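Local coordinates for nigritoxine (Vibrio nigripulchritudo, PDB 5M41), which acts as a bacterial toxin against crustaceans and insects and has a new fold, at residues 554-557 with 558-561; 588-592 with 593-597; 664-667 with 668-671. All coordinates share one frame; numbering follows the deposited sequence.

In the fold
The three contacts come in series along the chain, all in its C-terminal part and on the same side of its centre. Contact 1 joins helix 546-555 to strand 560-562, an outermost strand of a six-stranded antiparallel sheet. Contact 2 is the hairpin of strands 583-589 and 594-601, the middle pair of that sheet. Contact 3 starts helix 667-676, and Tyr-665 pairs with Leu-714 of the strand at the other border. They lie about 24 to 25 Å apart, centre to centre, without touching. Helix 688-704 meets side chains of contacts 1 and 3. The three local turns thus shape one sheet-and-helix region.

Contact 1 of 3, residues 554-557 with 558-561; sequences LQHK and DDFN
A type I beta turn from His-556 to Asp-559 leads the chain out of helix 546-555 and into strand 560-562. It is closed by the backbone bond from Asp-559 N to His-556 O, 3.2 Å long and nearly straight. His-556 O also accepts from the side chain of Asn-577, so two donors grip this oxygen.

The same two residues meet through their side chains. His-556 ND1 gives a weak bond to Asp-559 OD2 at 3.3 Å, bent to 138°. The carboxylate oxygen comes to the edge of the imidazole, near its plane, and the two flat groups are turned 33° apart. The CG of Asp-559 stands beside its own backbone N (chi1 -52°), which swings the carboxylate back over the turn. On its other nitrogen, NE2, the ring is held chiefly by Val-497 O of strand 496-500. Partners at both nitrogens limit its rotation.

Lys-557 and Asp-558 fill the middle of the turn and run side by side. Lys-557 CG lies 3.9 Å from Asp-558 OD1, but NZ goes on to a salt bridge with Glu-696 of helix 688-704. Asp-558 is exposed, and its charge may still be felt by the lysine. The arrangement is that of a helix-to-strand connection made by a type I turn.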
# COMPACT_ATOMS: atom_id res chain seq x y z
N LEU A 554 15.48 11.01 14.55
CA LEU A 554 14.21 10.37 14.91
C LEU A 554 14.40 9.38 16.07
O LEU A 554 13.65 9.40 17.04
CB LEU A 554 13.58 9.63 13.72
CG LEU A 554 12.81 10.40 12.62
CD1 LEU A 554 12.29 9.41 11.58
CD2 LEU A 554 11.66 11.22 13.19
N GLN A 555 15.40 8.52 15.95
CA GLN A 555 15.68 7.50 16.96
C GLN A 555 15.98 8.16 18.32
O GLN A 555 15.54 7.68 19.35
CB GLN A 555 16.87 6.65 16.51
CG GLN A 555 17.04 5.32 17.23
CD GLN A 555 18.27 4.58 16.74
OE1 GLN A 555 19.32 4.63 17.38
NE2 GLN A 555 18.16 3.94 15.59
N HIS A 556 16.68 9.29 18.30
CA HIS A 556 16.98 10.05 19.52
C HIS A 556 16.28 11.38 19.60
O HIS A 556 16.83 12.39 20.10
CB HIS A 556 18.48 10.17 19.68
CG HIS A 556 19.13 8.84 19.92
ND1 HIS A 556 19.23 8.31 21.15
CD2 HIS A 556 19.62 7.89 19.04
CE1 HIS A 556 19.80 7.08 21.06
NE2 HIS A 556 20.04 6.83 19.77
N LYS A 557 15.02 11.37 19.16
CA LYS A 557 14.23 12.61 18.99
C LYS A 557 13.99 13.39 20.27
O LYS A 557 13.76 14.59 20.20
CB LYS A 557 12.89 12.33 18.29
CG LYS A 557 11.98 11.36 19.04
CD LYS A 557 10.60 11.39 18.39
CE LYS A 557 9.59 10.60 19.19
NZ LYS A 557 8.24 10.72 18.55
N ASP A 558 14.04 12.72 21.42
CA ASP A 558 13.77 13.35 22.72
C ASP A 558 14.97 14.03 23.40
O ASP A 558 14.78 14.75 24.38
CB ASP A 558 13.18 12.32 23.69
CG ASP A 558 11.92 11.66 23.15
OD1 ASP A 558 11.01 12.40 22.70
OD2 ASP A 558 11.84 10.41 23.17
N ASP A 559 16.19 13.79 22.92
CA ASP A 559 17.38 14.31 23.60
C ASP A 559 17.74 15.72 23.16
O ASP A 559 17.58 16.08 21.99
CB ASP A 559 18.60 13.42 23.38
CG ASP A 559 18.34 11.94 23.73
OD1 ASP A 559 17.81 11.64 24.82
OD2 ASP A 559 18.70 11.08 22.89
N PHE A 560 18.25 16.50 24.11
CA PHE A 560 18.64 17.90 23.89
C PHE A 560 20.15 18.04 23.95
O PHE A 560 20.84 17.25 24.61
CB PHE A 560 18.02 18.81 24.95
CG PHE A 560 16.53 18.98 24.82
CD1 PHE A 560 16.00 20.17 24.29
CD2 PHE A 560 15.66 17.99 25.25
CE1 PHE A 560 14.63 20.35 24.18
CE2 PHE A 560 14.28 18.17 25.16
CZ PHE A 560 13.77 19.34 24.61
N ASN A 561 20.65 19.03 23.23
CA ASN A 561 22.06 19.40 23.23
C ASN A 561 22.15 20.90 23.34
O ASN A 561 21.21 21.60 22.95
CB ASN A 561 22.76 18.98 21.94
CG ASN A 561 22.82 17.49 21.79
OD1 ASN A 561 22.03 16.88 21.04
ND2 ASN A 561 23.72 16.87 22.53

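Contact 2 of 3, residues 588-592 with 593-597; sequences TFEQK and GISNN
Chi1 of 73° in Ser-595 and 76° in Thr-588 places both hydroxyls between backbone N and carbonyl carbon, on the same face of the hairpin. Thr-588 OG1 and Ser-595 OG come within 2.7 Å. Glu-590 bends at chi2 (-71°), which carries its carboxylate across the hairpin to Ser-595, on the facing strand. Ser-595 OG donates to Glu-590 OE2 at 2.6 Å, on the anti side and somewhat out of the carboxylate plane. Ser-595 OG is the corner of a polar cluster, with Thr-588 OG1 and Glu-590 OE2 on its two arms.

The backbone fixes their register. Thr-588 and Ser-595 are an antiparallel hydrogen-bonded pair, with Thr-588 N to Ser-595 O at 2.9 Å and Ser-595 N to Thr-588 O at 2.8 Å. Phe-589 and Ile-594 form the next, non-hydrogen-bonded pair and point to the other face. There Phe-589 reaches Leu-478 and Leu-566, while Ile-594 meets Ala-476.

Beyond this pair, Glu-590 N binds Gly-593 O at 2.9 Å and closes the loop. Gly-593 takes a positive phi as the chain leaves the loop. Gln-591 and Lys-592 are exposed at the tip. This is a tight antiparallel beta hairpin, its loop at the surface, ending the sheet's middle strand pair.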
# COMPACT_ATOMS: atom_id res chain seq x y z
N THR A 588 20.94 32.72 29.78
CA THR A 588 22.31 33.06 30.12
C THR A 588 22.62 32.41 31.47
O THR A 588 21.85 32.56 32.43
CB THR A 588 22.54 34.58 30.23
OG1 THR A 588 21.99 35.06 31.45
CG2 THR A 588 21.90 35.32 29.09
N PHE A 589 23.71 31.65 31.51
CA PHE A 589 24.23 31.09 32.76
C PHE A 589 24.63 32.22 33.70
O PHE A 589 25.25 33.19 33.27
CB PHE A 589 25.47 30.23 32.48
CG PHE A 589 25.20 29.03 31.62
CD1 PHE A 589 24.73 27.84 32.18
CD2 PHE A 589 25.42 29.08 30.25
CE1 PHE A 589 24.49 26.72 31.38
CE2 PHE A 589 25.18 27.97 29.45
CZ PHE A 589 24.71 26.79 30.02
N GLU A 590 24.23 32.12 34.96
CA GLU A 590 24.70 33.11 35.94
C GLU A 590 25.73 32.43 36.82
O GLU A 590 25.99 31.24 36.63
CB GLU A 590 23.55 33.70 36.74
CG GLU A 590 22.55 34.48 35.87
CD GLU A 590 23.08 35.80 35.32
OE1 GLU A 590 24.27 36.13 35.51
OE2 GLU A 590 22.30 36.54 34.68
N GLN A 591 26.34 33.19 37.75
CA GLN A 591 27.32 32.62 38.67
C GLN A 591 26.64 31.44 39.38
O GLN A 591 27.23 30.37 39.52
CB GLN A 591 27.85 33.68 39.66
CG GLN A 591 29.32 33.53 40.02
CD GLN A 591 30.27 34.40 39.20
OE1 GLN A 591 30.27 35.64 39.31
NE2 GLN A 591 31.13 33.76 38.40
N LYS A 592 25.38 31.63 39.76
CA LYS A 592 24.51 30.54 40.18
C LYS A 592 23.18 30.62 39.43
O LYS A 592 22.61 31.71 39.26
CB LYS A 592 24.26 30.61 41.68
CG LYS A 592 23.90 29.27 42.31
CD LYS A 592 23.77 29.40 43.82
CE LYS A 592 22.50 30.14 44.21
NZ LYS A 592 22.50 30.49 45.66
N GLY A 593 22.68 29.47 38.97
CA GLY A 593 21.41 29.41 38.25
C GLY A 593 21.51 30.00 36.85
O GLY A 593 22.59 30.07 36.26
N ILE A 594 20.36 30.43 36.31
CA ILE A 594 20.30 30.99 34.97
C ILE A 594 19.44 32.25 34.96
O ILE A 594 18.73 32.53 35.92
CB ILE A 594 19.71 29.98 33.96
CG1 ILE A 594 18.21 29.73 34.25
CG2 ILE A 594 20.54 28.70 33.94
CD1 ILE A 594 17.55 28.72 33.33
N SER A 595 19.50 33.00 33.86
CA SER A 595 18.59 34.12 33.67
C SER A 595 18.12 34.23 32.21
O SER A 595 18.69 33.62 31.31
CB SER A 595 19.22 35.44 34.16
OG SER A 595 20.23 35.88 33.26
N ASN A 596 17.08 35.03 32.00
CA ASN A 596 16.52 35.27 30.67
C ASN A 596 16.07 33.98 29.97
O ASN A 596 16.10 33.90 28.74
CB ASN A 596 17.52 36.07 29.80
CG ASN A 596 16.88 36.69 28.57
OD1 ASN A 596 15.87 37.40 28.67
ND2 ASN A 596 17.46 36.43 27.41
N ASN A 597 15.66 32.99 30.75
CA ASN A 597 15.16 31.74 30.21
C ASN A 597 13.97 32.00 29.30
O ASN A 597 13.02 32.68 29.71
CB ASN A 597 14.77 30.80 31.33
CG ASN A 597 14.44 29.39 30.85
OD1 ASN A 597 14.74 29.01 29.71
ND2 ASN A 597 13.84 28.60 31.74

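Contact 3 of 3, residues 664-667 with 668-671; sequences TYTL and QDFI
Tyr-665, Leu-667, Phe-670 and Ile-671 make the packed side of this helix start, while exposed Thr-664 and Gln-668 lie toward its more open side. Tyr-665 has its CG anti to the backbone N (chi1 -175°), which sends the ring along the first helix turn. Its CE1 meets Asp-669 CB at 3.5 Å, and CE2 meets Phe-670 CB at 4.0 Å. Tyr-665 OH sits at the edge of the Phe-670 ring, in its plane. The hydroxyl also shares a water, 2.7 Å away, that donates a weak bond to Asp-669 O. Leu-667 CG packs on Ile-671 CD1 at 3.9 Å, the two side chains crossing at a slant. Helices 688-704, 719-731 and 739-751 cover this side.

The cap made by Thr-666 and Asp-669 is polar but largely buried. Thr-666 OG1 accepts from Asp-669 N at 2.9 Å, a nearly straight bond. In return Thr-666 N gives a weak bond to Asp-669 OD2 at 3.3 Å. The same carboxylate oxygen takes a bond from Ser-743 OG of helix 739-751, tying the cap to it. On the open side, partly exposed Gln-668 extends away from the cap and touches Arg-750 and Pro-709. Ile-671 N to Leu-667 O, at 2.8 Å, and the longer Phe-670 N to Thr-666 O begin the helical bonding. Thr-666, the N-cap, and Asp-669 form the capping box of helix 667-676.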
# COMPACT_ATOMS: atom_id res chain seq x y z
N THR A 664 -0.76 38.23 26.50
CA THR A 664 -1.54 37.15 27.11
C THR A 664 -1.68 35.97 26.13
O THR A 664 -2.35 34.98 26.42
CB THR A 664 -2.94 37.68 27.47
OG1 THR A 664 -3.54 38.19 26.27
CG2 THR A 664 -2.84 38.82 28.52
N TYR A 665 -1.05 36.08 24.96
CA TYR A 665 -1.02 35.00 23.97
C TYR A 665 -0.02 33.94 24.39
O TYR A 665 1.13 34.26 24.72
CB TYR A 665 -0.63 35.54 22.59
CG TYR A 665 -0.70 34.53 21.48
CD1 TYR A 665 -1.92 34.22 20.87
CD2 TYR A 665 0.47 33.92 20.97
CE1 TYR A 665 -2.00 33.31 19.83
CE2 TYR A 665 0.40 33.00 19.92
CZ TYR A 665 -0.85 32.71 19.36
OH TYR A 665 -0.99 31.82 18.32
N THR A 666 -0.44 32.68 24.38
CA THR A 666 0.41 31.62 24.93
C THR A 666 0.91 30.70 23.82
O THR A 666 0.31 30.64 22.74
CB THR A 666 -0.37 30.74 25.93
OG1 THR A 666 -1.37 30.01 25.21
CG2 THR A 666 -1.04 31.62 27.02
N LEU A 667 2.00 29.98 24.10
CA LEU A 667 2.48 28.93 23.21
C LEU A 667 1.38 27.90 22.96
O LEU A 667 1.27 27.37 21.86
CB LEU A 667 3.72 28.23 23.80
CG LEU A 667 4.34 27.12 22.93
CD1 LEU A 667 4.92 27.66 21.63
CD2 LEU A 667 5.43 26.38 23.69
N GLN A 668 0.58 27.61 23.98
CA GLN A 668 -0.58 26.73 23.81
C GLN A 668 -1.56 27.22 22.72
O GLN A 668 -2.01 26.43 21.89
CB GLN A 668 -1.32 26.53 25.13
CG GLN A 668 -2.18 25.27 25.11
CD GLN A 668 -3.07 25.14 26.32
OE1 GLN A 668 -3.06 24.10 26.98
NE2 GLN A 668 -3.84 26.18 26.63
N ASP A 669 -1.89 28.52 22.72
CA ASP A 669 -2.75 29.05 21.65
C ASP A 669 -2.13 28.75 20.29
O ASP A 669 -2.83 28.33 19.36
CB ASP A 669 -2.93 30.56 21.77
CG ASP A 669 -3.72 30.99 22.99
OD1 ASP A 669 -4.48 30.18 23.58
OD2 ASP A 669 -3.55 32.17 23.36
N PHE A 670 -0.81 28.97 20.18
CA PHE A 670 -0.06 28.76 18.94
C PHE A 670 -0.13 27.30 18.51
O PHE A 670 -0.49 26.98 17.37
CB PHE A 670 1.41 29.20 19.11
CG PHE A 670 2.25 29.01 17.88
CD1 PHE A 670 2.13 29.89 16.81
CD2 PHE A 670 3.18 27.98 17.80
CE1 PHE A 670 2.90 29.73 15.66
CE2 PHE A 670 3.96 27.81 16.66
CZ PHE A 670 3.81 28.69 15.59
N ILE A 671 0.15 26.42 19.46
CA ILE A 671 0.17 24.99 19.20
C ILE A 671 -1.21 24.49 18.78
O ILE A 671 -1.34 23.73 17.81
CB ILE A 671 0.74 24.21 20.42
CG1 ILE A 671 2.26 24.45 20.53
CG2 ILE A 671 0.40 22.72 20.34
CD1 ILE A 671 2.91 23.75 21.73
O HOH W 1 -3.41 30.73 17.98